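Local coordinates for immunomodulatory active chitinase (Trichuris suis, PDB 6G9C), which probably hydrolyses chitin as a family 18 glycoside hydrolase and displays immunomodulatory properties in inflammatory lung disease, at residues P54-A59 and D374-F379; L165-I170 and P206-V211; N384-K387 and I391-M394. All coordinates share one frame; numbering follows the deposited sequence.

Interaction 1 of 3, residues P54-A59 and D374-F379; sequences PEHYQA and DFLGSF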
ATOM      1  N   PRO A  54      -7.590  13.639   1.579  1.00 38.30           N
ATOM      2  CA  PRO A  54      -7.266  12.348   2.211  1.00 34.67           C
ATOM      3  C   PRO A  54      -6.190  12.441   3.282  1.00 35.65           C
ATOM      4  O   PRO A  54      -6.267  11.722   4.288  1.00 36.21           O
ATOM      5  CB  PRO A  54      -6.794  11.493   1.024  1.00 38.15           C
ATOM      6  CG  PRO A  54      -7.520  12.064  -0.152  1.00 39.89           C
ATOM      7  CD  PRO A  54      -7.537  13.562   0.108  1.00 39.80           C
ATOM      8  N   GLU A  55      -5.206  13.331   3.120  1.00 36.21           N
ATOM      9  CA  GLU A  55      -4.161  13.451   4.125  1.00 41.24           C
ATOM     10  C   GLU A  55      -4.666  14.082   5.413  1.00 42.12           C
ATOM     11  O   GLU A  55      -3.916  14.130   6.394  1.00 44.17           O
ATOM     12  CB  GLU A  55      -2.983  14.256   3.570  1.00 53.73           C
ATOM     13  CG  GLU A  55      -3.349  15.639   3.054  1.00 63.04           C
ATOM     14  CD  GLU A  55      -3.727  15.640   1.577  1.00 72.96           C
ATOM     15  OE1 GLU A  55      -4.057  14.557   1.036  1.00 58.95           O
ATOM     16  OE2 GLU A  55      -3.684  16.731   0.961  1.00 75.04           O
ATOM     17  N   HIS A  56      -5.901  14.588   5.428  1.00 34.15           N
ATOM     18  CA  HIS A  56      -6.498  15.071   6.664  1.00 35.89           C
ATOM     19  C   HIS A  56      -6.951  13.941   7.578  1.00 39.38           C
ATOM     20  O   HIS A  56      -7.255  14.204   8.749  1.00 36.50           O
ATOM     21  CB  HIS A  56      -7.675  16.005   6.354  1.00 33.78           C
ATOM     22  CG  HIS A  56      -7.257  17.343   5.827  1.00 42.24           C
ATOM     23  ND1 HIS A  56      -7.912  17.979   4.793  1.00 43.09           N
ATOM     24  CD2 HIS A  56      -6.240  18.165   6.189  1.00 47.14           C
ATOM     25  CE1 HIS A  56      -7.324  19.137   4.548  1.00 47.91           C
ATOM     26  NE2 HIS A  56      -6.302  19.272   5.376  1.00 46.13           N
ATOM     27  N   TYR A  57      -7.018  12.703   7.075  1.00 34.94           N
ATOM     28  CA  TYR A  57      -7.345  11.565   7.925  1.00 31.83           C
ATOM     29  C   TYR A  57      -6.292  11.433   9.022  1.00 37.06           C
ATOM     30  O   TYR A  57      -5.126  11.788   8.839  1.00 41.34           O
ATOM     31  CB  TYR A  57      -7.420  10.265   7.101  1.00 31.76           C
ATOM     32  CG  TYR A  57      -7.658   9.035   7.958  1.00 29.32           C
ATOM     33  CD1 TYR A  57      -8.925   8.758   8.465  1.00 28.43           C
ATOM     34  CD2 TYR A  57      -6.605   8.181   8.302  1.00 35.48           C
ATOM     35  CE1 TYR A  57      -9.152   7.657   9.270  1.00 33.27           C
ATOM     36  CE2 TYR A  57      -6.826   7.062   9.106  1.00 34.82           C
ATOM     37  CZ  TYR A  57      -8.092   6.822   9.598  1.00 30.63           C
ATOM     38  OH  TYR A  57      -8.327   5.732  10.408  1.00 35.12           O
ATOM     39  N   GLN A  58      -6.713  10.947  10.186  1.00 37.35           N
ATOM     40  CA  GLN A  58      -5.831  10.816  11.339  1.00 41.16           C
ATOM     41  C   GLN A  58      -5.706   9.344  11.704  1.00 37.94           C
ATOM     42  O   GLN A  58      -6.719   8.666  11.892  1.00 35.37           O
ATOM     43  CB  GLN A  58      -6.368  11.626  12.526  1.00 36.68           C
ATOM     44  CG  GLN A  58      -5.624  11.417  13.841  1.00 41.95           C
ATOM     45  CD  GLN A  58      -6.062  12.433  14.896  1.00 47.61           C
ATOM     46  OE1 GLN A  58      -5.803  13.630  14.770  1.00 47.30           O
ATOM     47  NE2 GLN A  58      -6.769  11.957  15.912  1.00 43.27           N
ATOM     48  N   ALA A  59      -4.464   8.857  11.803  1.00 38.64           N
ATOM     49  CA  ALA A  59      -4.217   7.443  12.065  1.00 41.87           C
ATOM     50  C   ALA A  59      -5.002   6.952  13.278  1.00 45.13           C
ATOM     51  O   ALA A  59      -5.087   7.638  14.304  1.00 41.20           O
ATOM     52  CB  ALA A  59      -2.718   7.201  12.276  1.00 42.39           C
ATOM     53  N   ASP A 374     -14.979  18.566  13.104  1.00 28.89           N
ATOM     54  CA  ASP A 374     -13.947  19.610  13.158  1.00 30.54           C
ATOM     55  C   ASP A 374     -12.592  18.944  12.911  1.00 33.37           C
ATOM     56  O   ASP A 374     -11.797  18.718  13.819  1.00 33.87           O
ATOM     57  CB  ASP A 374     -14.002  20.336  14.501  1.00 30.80           C
ATOM     58  CG  ASP A 374     -13.230  21.673  14.510  1.00 39.54           C
ATOM     59  OD1 ASP A 374     -13.005  22.282  13.438  1.00 39.48           O
ATOM     60  OD2 ASP A 374     -12.865  22.127  15.621  1.00 37.95           O
ATOM     61  N   PHE A 375     -12.350  18.582  11.644  1.00 32.45           N
ATOM     62  CA  PHE A 375     -11.195  17.733  11.347  1.00 32.00           C
ATOM     63  C   PHE A 375      -9.869  18.485  11.390  1.00 38.69           C
ATOM     64  O   PHE A 375      -8.818  17.846  11.526  1.00 40.77           O
ATOM     65  CB  PHE A 375     -11.364  17.032   9.989  1.00 30.46           C
ATOM     66  CG  PHE A 375     -11.556  17.968   8.835  1.00 33.83           C
ATOM     67  CD1 PHE A 375     -12.830  18.385   8.477  1.00 31.31           C
ATOM     68  CD2 PHE A 375     -10.466  18.415   8.095  1.00 35.85           C
ATOM     69  CE1 PHE A 375     -13.024  19.244   7.411  1.00 30.79           C
ATOM     70  CE2 PHE A 375     -10.646  19.276   7.021  1.00 39.09           C
ATOM     71  CZ  PHE A 375     -11.935  19.691   6.679  1.00 34.76           C
ATOM     72  N   LEU A 376      -9.879  19.814  11.286  1.00 35.82           N
ATOM     73  CA  LEU A 376      -8.660  20.585  11.514  1.00 41.86           C
ATOM     74  C   LEU A 376      -8.539  21.076  12.946  1.00 46.32           C
ATOM     75  O   LEU A 376      -7.497  21.633  13.305  1.00 45.33           O
ATOM     76  CB  LEU A 376      -8.585  21.800  10.579  1.00 43.57           C
ATOM     77  CG  LEU A 376      -8.640  21.578   9.062  1.00 54.84           C
ATOM     78  CD1 LEU A 376      -8.483  22.923   8.346  1.00 61.13           C
ATOM     79  CD2 LEU A 376      -7.596  20.567   8.581  1.00 47.64           C
ATOM     80  N   GLY A 377      -9.569  20.887  13.768  1.00 43.75           N
ATOM     81  CA  GLY A 377      -9.591  21.526  15.076  1.00 45.60           C
ATOM     82  C   GLY A 377      -9.605  23.039  15.040  1.00 46.32           C
ATOM     83  O   GLY A 377      -9.184  23.680  16.009  1.00 48.11           O
ATOM     84  N   SER A 378     -10.081  23.641  13.947  1.00 44.88           N
ATOM     85  CA  SER A 378      -9.972  25.087  13.749  1.00 48.79           C
ATOM     86  C   SER A 378     -11.279  25.840  13.964  1.00 48.87           C
ATOM     87  O   SER A 378     -11.256  27.078  14.023  1.00 48.62           O
ATOM     88  CB  SER A 378      -9.462  25.390  12.333  1.00 51.91           C
ATOM     89  OG  SER A 378     -10.467  25.085  11.369  1.00 53.77           O
ATOM     90  N   PHE A 379     -12.409  25.140  14.068  1.00 39.14           N
ATOM     91  CA  PHE A 379     -13.701  25.799  14.203  1.00 37.55           C
ATOM     92  C   PHE A 379     -14.235  25.823  15.629  1.00 39.31           C
ATOM     93  O   PHE A 379     -14.945  26.763  15.985  1.00 40.18           O
ATOM     94  CB  PHE A 379     -14.741  25.118  13.307  1.00 35.57           C
ATOM     95  CG  PHE A 379     -14.579  25.417  11.842  1.00 36.93           C
ATOM     96  CD1 PHE A 379     -15.143  26.563  11.290  1.00 43.18           C
ATOM     97  CD2 PHE A 379     -13.880  24.546  11.012  1.00 38.74           C
ATOM     98  CE1 PHE A 379     -15.009  26.842   9.936  1.00 44.10           C
ATOM     99  CE2 PHE A 379     -13.749  24.810   9.651  1.00 40.36           C
ATOM    100  CZ  PHE A 379     -14.308  25.965   9.115  1.00 40.73           C
TER
HETATM  101  O   HOH W   1      -6.897  16.625   9.957  1.00 34.69           O
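The imidazole of His56 receives Phe375 and Leu376 over the same face, illustrating how one ring can join two loops far apart in the chain without a direct polar bond between them. The Phe375 ring meets it at a slant: the planes are inclined by 45° and the centroids lie 5.3 Å apart, so the pair is neither stacked nor edge-to-face. Contact falls near the rim of the imidazole, where His56 ND1 and Phe375 CE2 are 3.8 Å apart. Leu376 uses a single methyl, CD2, which sits 4.0 Å from the His56 ring centroid and 28° off the normal, a CH-pi contact nearest to His56 CD2 and His56 NE2, both at 3.7 Å.

Phe375 and Leu376 are the middle residues of a type I turn closed by Gly377 N and Asp374 O, 3.1 Å apart. A chi1 of 58° sets the phenyl group between its own backbone N and carbonyl carbon, with CD2 and CE2 directed at the histidine. Beside the rings a water donates to both backbones, to His56 O at 2.7 Å and to Phe375 O at 2.8 Å.

His56 ND1 is hydrogen-bonded to Asn53 N, which helps fix the imidazole's rotation, while Tyr52 meets Phe375 edge-to-face. The contact joins the segments that follow the first and last strands, 34-40 and 364-368, which pair in parallel where the TIM barrel of the family 18 chitinases closes.

Interaction 2 of 3, residues L165-I170 and P206-V211; sequences LLCQEI and PALAKV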
ATOM      1  N   LEU A 165     -30.233 -12.244  -3.925  1.00 38.44           N
ATOM      2  CA  LEU A 165     -29.451 -12.926  -4.954  1.00 40.55           C
ATOM      3  C   LEU A 165     -28.189 -12.137  -5.289  1.00 41.00           C
ATOM      4  O   LEU A 165     -27.087 -12.697  -5.354  1.00 37.23           O
ATOM      5  CB  LEU A 165     -30.300 -13.135  -6.203  1.00 39.52           C
ATOM      6  CG  LEU A 165     -31.321 -14.276  -6.134  1.00 44.29           C
ATOM      7  CD1 LEU A 165     -32.365 -14.138  -7.240  1.00 46.73           C
ATOM      8  CD2 LEU A 165     -30.650 -15.655  -6.175  1.00 45.39           C
ATOM      9  N   LEU A 166     -28.334 -10.827  -5.502  1.00 33.78           N
ATOM     10  CA  LEU A 166     -27.165  -9.984  -5.738  1.00 32.54           C
ATOM     11  C   LEU A 166     -26.121 -10.160  -4.633  1.00 33.65           C
ATOM     12  O   LEU A 166     -24.931 -10.369  -4.912  1.00 30.60           O
ATOM     13  CB  LEU A 166     -27.599  -8.521  -5.856  1.00 31.59           C
ATOM     14  CG  LEU A 166     -26.487  -7.472  -5.946  1.00 33.26           C
ATOM     15  CD1 LEU A 166     -25.676  -7.658  -7.211  1.00 35.64           C
ATOM     16  CD2 LEU A 166     -27.087  -6.081  -5.901  1.00 38.78           C
ATOM     17  N   CYS A 167     -26.549 -10.108  -3.367  1.00 32.70           N
ATOM     18  CA  CYS A 167     -25.586 -10.219  -2.270  1.00 33.87           C
ATOM     19  C   CYS A 167     -24.965 -11.615  -2.192  1.00 34.53           C
ATOM     20  O   CYS A 167     -23.757 -11.744  -1.965  1.00 33.42           O
ATOM     21  CB  CYS A 167     -26.245  -9.850  -0.943  1.00 34.84           C
ATOM     22  SG  CYS A 167     -26.655  -8.103  -0.813  1.00 32.77           S
ATOM     23  N   GLN A 168     -25.760 -12.671  -2.393  1.00 33.07           N
ATOM     24  CA  GLN A 168     -25.194 -14.014  -2.379  1.00 32.32           C
ATOM     25  C   GLN A 168     -24.182 -14.190  -3.506  1.00 38.79           C
ATOM     26  O   GLN A 168     -23.133 -14.819  -3.317  1.00 37.16           O
ATOM     27  CB  GLN A 168     -26.315 -15.058  -2.495  1.00 36.08           C
ATOM     28  CG  GLN A 168     -27.238 -15.097  -1.284  1.00 38.43           C
ATOM     29  CD  GLN A 168     -28.475 -15.932  -1.540  1.00 43.25           C
ATOM     30  OE1 GLN A 168     -28.911 -16.068  -2.684  1.00 43.90           O
ATOM     31  NE2 GLN A 168     -29.035 -16.514  -0.482  1.00 46.77           N
ATOM     32  N   GLU A 169     -24.482 -13.639  -4.691  1.00 35.16           N
ATOM     33  CA  GLU A 169     -23.584 -13.796  -5.834  1.00 33.43           C
ATOM     34  C   GLU A 169     -22.311 -12.953  -5.686  1.00 38.88           C
ATOM     35  O   GLU A 169     -21.232 -13.384  -6.120  1.00 34.78           O
ATOM     36  CB  GLU A 169     -24.328 -13.451  -7.124  1.00 34.31           C
ATOM     37  CG  GLU A 169     -25.381 -14.530  -7.497  1.00 38.04           C
ATOM     38  CD  GLU A 169     -26.455 -14.048  -8.468  1.00 43.75           C
ATOM     39  OE1 GLU A 169     -26.260 -13.016  -9.142  1.00 44.78           O
ATOM     40  OE2 GLU A 169     -27.508 -14.716  -8.551  1.00 42.46           O
ATOM     41  N   ILE A 170     -22.414 -11.752  -5.100  1.00 34.32           N
ATOM     42  CA  ILE A 170     -21.210 -10.951  -4.824  1.00 34.26           C
ATOM     43  C   ILE A 170     -20.249 -11.734  -3.939  1.00 32.74           C
ATOM     44  O   ILE A 170     -19.060 -11.881  -4.255  1.00 32.70           O
ATOM     45  CB  ILE A 170     -21.569  -9.598  -4.178  1.00 31.51           C
ATOM     46  CG1 ILE A 170     -22.144  -8.616  -5.209  1.00 28.05           C
ATOM     47  CG2 ILE A 170     -20.311  -8.956  -3.471  1.00 27.51           C
ATOM     48  CD1 ILE A 170     -22.931  -7.446  -4.575  1.00 28.45           C
ATOM     49  N   PRO A 206     -32.459 -12.686   7.845  1.00 45.08           N
ATOM     50  CA  PRO A 206     -31.637 -13.858   8.205  1.00 48.66           C
ATOM     51  C   PRO A 206     -30.759 -14.356   7.071  1.00 47.74           C
ATOM     52  O   PRO A 206     -29.634 -14.809   7.318  1.00 46.10           O
ATOM     53  CB  PRO A 206     -32.679 -14.906   8.622  1.00 44.83           C
ATOM     54  CG  PRO A 206     -33.893 -14.117   8.967  1.00 47.08           C
ATOM     55  CD  PRO A 206     -33.900 -12.983   8.007  1.00 37.42           C
ATOM     56  N   ALA A 207     -31.234 -14.281   5.827  1.00 47.94           N
ATOM     57  CA  ALA A 207     -30.407 -14.730   4.713  1.00 47.63           C
ATOM     58  C   ALA A 207     -29.241 -13.780   4.479  1.00 41.35           C
ATOM     59  O   ALA A 207     -28.116 -14.220   4.203  1.00 37.81           O
ATOM     60  CB  ALA A 207     -31.255 -14.868   3.452  1.00 42.34           C
ATOM     61  N   LEU A 208     -29.487 -12.472   4.587  1.00 34.63           N
ATOM     62  CA  LEU A 208     -28.421 -11.493   4.384  1.00 38.32           C
ATOM     63  C   LEU A 208     -27.346 -11.586   5.459  1.00 37.87           C
ATOM     64  O   LEU A 208     -26.170 -11.327   5.175  1.00 35.92           O
ATOM     65  CB  LEU A 208     -29.000 -10.082   4.354  1.00 36.69           C
ATOM     66  CG  LEU A 208     -29.826  -9.735   3.120  1.00 40.72           C
ATOM     67  CD1 LEU A 208     -30.553  -8.419   3.378  1.00 36.88           C
ATOM     68  CD2 LEU A 208     -28.946  -9.662   1.875  1.00 34.15           C
ATOM     69  N   ALA A 209     -27.723 -11.948   6.690  1.00 35.24           N
ATOM     70  CA  ALA A 209     -26.728 -12.093   7.752  1.00 39.22           C
ATOM     71  C   ALA A 209     -25.671 -13.126   7.387  1.00 38.54           C
ATOM     72  O   ALA A 209     -24.517 -13.021   7.817  1.00 39.56           O
ATOM     73  CB  ALA A 209     -27.407 -12.497   9.062  1.00 41.18           C
ATOM     74  N   LYS A 210     -26.046 -14.124   6.593  1.00 44.16           N
ATOM     75  CA  LYS A 210     -25.120 -15.188   6.244  1.00 42.26           C
ATOM     76  C   LYS A 210     -24.082 -14.740   5.223  1.00 38.66           C
ATOM     77  O   LYS A 210     -23.012 -15.350   5.151  1.00 42.22           O
ATOM     78  CB  LYS A 210     -25.902 -16.401   5.726  1.00 38.23           C
ATOM     79  CG  LYS A 210     -26.856 -17.015   6.758  1.00 38.75           C
ATOM     80  CD  LYS A 210     -27.480 -18.318   6.277  1.00 46.38           C
ATOM     81  CE  LYS A 210     -28.543 -18.806   7.263  1.00 54.05           C
ATOM     82  NZ  LYS A 210     -28.674 -20.295   7.283  1.00 64.79           N
ATOM     83  N   VAL A 211     -24.353 -13.687   4.452  1.00 32.76           N
ATOM     84  CA  VAL A 211     -23.456 -13.306   3.366  1.00 31.99           C
ATOM     85  C   VAL A 211     -22.799 -11.945   3.553  1.00 37.12           C
ATOM     86  O   VAL A 211     -21.735 -11.713   2.956  1.00 33.73           O
ATOM     87  CB  VAL A 211     -24.166 -13.367   1.995  1.00 32.96           C
ATOM     88  CG1 VAL A 211     -24.660 -14.796   1.708  1.00 38.64           C
ATOM     89  CG2 VAL A 211     -25.304 -12.382   1.931  1.00 35.62           C
TER
HETATM   90  O   HOH W   2     -28.043 -16.510   2.429  1.00 34.94           O
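Val211 spreads its two methyls over Cys167 and Gln168, and these three residues contribute most of the surface buried between the helices. CG2 of Val211 lies 3.9 Å from Cys167 CB, whereas CG1 approaches Gln168 CG at 4.0 Å. The division follows from the valine's first torsion: at -60° it places CG1 opposite the carbonyl carbon, with CG2 between that carbon and the backbone N. Each methyl consequently serves a different one of two successive residues on helix 160-181.

Cys167 also touches Leu208, one turn earlier than Val211. The leucine's CD2 reaches over to the cysteine and is 3.9 Å from Cys167 SG, with CB equally near, so the thiol takes part here as an apolar group. Gln168 borders this apolar patch. Its CG packs on the valine, and the chain then runs on extended until NE2 donates to a water at 3.1 Å. The same water donates to Ala207 O at 2.9 Å, giving the amide an indirect link to the opposite backbone.

The helical segments run nearly parallel, their axes inclined by 19° and 9.5 Å apart at closest approach. Helix 160-181 follows barrel strand 147-151, and helix 205-211 comes after the next one, 187-193. Cys167 also reaches Leu150 of strand 147-151, while on another flank Glu169 forms a salt bridge with Arg129 of helix 126-142.

Interaction 3 of 3, residues N384-K387 and I391-M394; sequences NGKK and ISLM
Lys386 and Lys387 meet the segment 391-394 chiefly through Ser392, a small residue of the segment leading into and along helix 392-398, and the pairing illustrates how a loop can lie beside the chain that follows it with very little buried surface. The 95 Å² shared by the two sides comes mostly from Ser392 and Lys386.

Ile391 is first in sequence. Its N is hydrogen-bonded to Asp373 OD2, its O accepts from Met394 N at 3.1 Å, and its side chain packs on Val367 and Cys37.

Ser392 follows and carries the contact. A fully extended Lys386, with chi1 at -173° and the later torsions likewise near 180°, runs toward the helix until its CE lies 4.0 Å from both Ser392 CB and Ser392 OG. The ammonium group passes a little farther on, with Lys386 NZ 4.1 Å from Ser392 CB, and forms its salt bridge with Glu396, one turn later on the helix. The lysine thus brushes the serine with its aliphatic part and spends its charge elsewhere. From Ser392 OG to Lys387 O is 3.4 Å, a close approach and not a bond; the hydroxyl is hydrogen-bonded instead to Tyr388 O, the next carbonyl along the loop. Lys387 takes part through this backbone oxygen, while the end of its side chain leads away.

Leu393 and Met394 are buried, Leu393 against helix 347-360, Met394 against strands 364-368 and 34-40 and Ile354. This is the last helix of the modelled chain, set against the final and first strands through Ile391 and Met394, as the eighth helix is in a TIM barrel, here that of a family 18 chitinase.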
ATOM      1  N   ASN A 384     -10.285  22.799  22.885  1.00 68.50           N
ATOM      2  CA  ASN A 384      -8.889  23.259  22.913  1.00 72.64           C
ATOM      3  C   ASN A 384      -8.112  22.818  21.672  1.00 67.77           C
ATOM      4  O   ASN A 384      -6.957  22.400  21.758  1.00 66.19           O
ATOM      5  CB  ASN A 384      -8.170  22.802  24.187  1.00 81.44           C
ATOM      6  CG  ASN A 384      -8.990  23.040  25.440  1.00 86.35           C
ATOM      7  OD1 ASN A 384      -9.087  24.165  25.930  1.00 89.22           O
ATOM      8  ND2 ASN A 384      -9.577  21.974  25.973  1.00 83.57           N
ATOM      9  N   GLY A 385      -8.741  22.932  20.506  1.00 58.71           N
ATOM     10  CA  GLY A 385      -8.058  22.646  19.261  1.00 61.84           C
ATOM     11  C   GLY A 385      -7.928  21.180  18.920  1.00 54.08           C
ATOM     12  O   GLY A 385      -7.180  20.837  17.996  1.00 50.08           O
ATOM     13  N   LYS A 386      -8.598  20.304  19.661  1.00 46.05           N
ATOM     14  CA  LYS A 386      -8.560  18.886  19.350  1.00 51.13           C
ATOM     15  C   LYS A 386      -9.097  18.657  17.944  1.00 46.18           C
ATOM     16  O   LYS A 386     -10.134  19.213  17.562  1.00 41.60           O
ATOM     17  CB  LYS A 386      -9.385  18.097  20.369  1.00 52.68           C
ATOM     18  CG  LYS A 386      -9.282  16.580  20.247  1.00 50.58           C
ATOM     19  CD  LYS A 386     -10.176  15.893  21.272  1.00 47.13           C
ATOM     20  CE  LYS A 386      -9.987  14.385  21.278  1.00 47.85           C
ATOM     21  NZ  LYS A 386     -10.876  13.738  22.292  1.00 46.38           N
ATOM     22  N   LYS A 387      -8.370  17.862  17.165  1.00 40.24           N
ATOM     23  CA  LYS A 387      -8.875  17.420  15.872  1.00 37.46           C
ATOM     24  C   LYS A 387      -9.862  16.282  16.072  1.00 36.30           C
ATOM     25  O   LYS A 387      -9.677  15.425  16.944  1.00 38.27           O
ATOM     26  CB  LYS A 387      -7.731  16.966  14.959  1.00 38.53           C
ATOM     27  CG  LYS A 387      -6.765  18.092  14.589  1.00 44.94           C
ATOM     28  CD  LYS A 387      -5.457  17.553  14.030  1.00 55.63           C
ATOM     29  CE  LYS A 387      -4.363  18.604  14.112  1.00 70.54           C
ATOM     30  NZ  LYS A 387      -3.861  18.795  15.507  1.00 81.37           N
ATOM     31  N   ILE A 391     -15.343  12.270  16.100  1.00 27.07           N
ATOM     32  CA  ILE A 391     -15.015  10.933  15.609  1.00 32.02           C
ATOM     33  C   ILE A 391     -13.993  10.237  16.512  1.00 30.51           C
ATOM     34  O   ILE A 391     -14.028   9.007  16.657  1.00 31.83           O
ATOM     35  CB  ILE A 391     -14.564  11.029  14.138  1.00 28.48           C
ATOM     36  CG1 ILE A 391     -15.715  11.591  13.300  1.00 27.71           C
ATOM     37  CG2 ILE A 391     -14.177   9.659  13.577  1.00 25.38           C
ATOM     38  CD1 ILE A 391     -15.345  11.895  11.881  1.00 27.38           C
ATOM     39  N   SER A 392     -13.103  11.001  17.174  1.00 29.75           N
ATOM     40  CA  SER A 392     -12.155  10.416  18.125  1.00 31.43           C
ATOM     41  C   SER A 392     -12.830   9.586  19.206  1.00 34.59           C
ATOM     42  O   SER A 392     -12.176   8.718  19.798  1.00 35.87           O
ATOM     43  CB  SER A 392     -11.331  11.507  18.841  1.00 37.24           C
ATOM     44  OG  SER A 392     -10.622  12.304  17.920  1.00 47.46           O
ATOM     45  N   LEU A 393     -14.106   9.861  19.501  1.00 32.52           N
ATOM     46  CA  LEU A 393     -14.788   9.166  20.589  1.00 34.82           C
ATOM     47  C   LEU A 393     -14.935   7.674  20.323  1.00 35.74           C
ATOM     48  O   LEU A 393     -15.090   6.902  21.272  1.00 34.83           O
ATOM     49  CB  LEU A 393     -16.168   9.789  20.826  1.00 31.09           C
ATOM     50  CG  LEU A 393     -16.103  11.209  21.423  1.00 33.73           C
ATOM     51  CD1 LEU A 393     -17.470  11.872  21.423  1.00 34.58           C
ATOM     52  CD2 LEU A 393     -15.530  11.173  22.817  1.00 33.73           C
ATOM     53  N   MET A 394     -14.934   7.253  19.052  1.00 32.78           N
ATOM     54  CA  MET A 394     -15.028   5.827  18.751  1.00 32.69           C
ATOM     55  C   MET A 394     -13.811   5.077  19.286  1.00 31.82           C
ATOM     56  O   MET A 394     -13.937   4.152  20.099  1.00 37.38           O
ATOM     57  CB  MET A 394     -15.181   5.608  17.239  1.00 30.13           C
ATOM     58  CG  MET A 394     -16.524   6.037  16.676  1.00 30.85           C
ATOM     59  SD  MET A 394     -16.849   5.297  15.053  1.00 31.08           S
ATOM     60  CE  MET A 394     -15.507   5.963  14.085  1.00 28.34           C
TER

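From the N terminus, the chain leaves strand 34-40, enters the loop holding 54-59, and meets 374-379 only after 314 intervening residues, so interaction 1 closes a circuit taking in most of the barrel. Interaction 2 falls within that circuit, closing a much shorter excursion between helices 160-181 and 205-211. It lies across the chain's centre, about 36 Å from either of the others, centre to centre. Interaction 3 comes after both, a tight local loop leading into helix 392-398, and crosses neither. It nevertheless adjoins interaction 1: Lys387 CG lies 3.7 Å from Phe375 O. Interaction 1 links the segments after the first and last strands, interaction 3 lies beside it, and interaction 2 joins neighbouring outer helices.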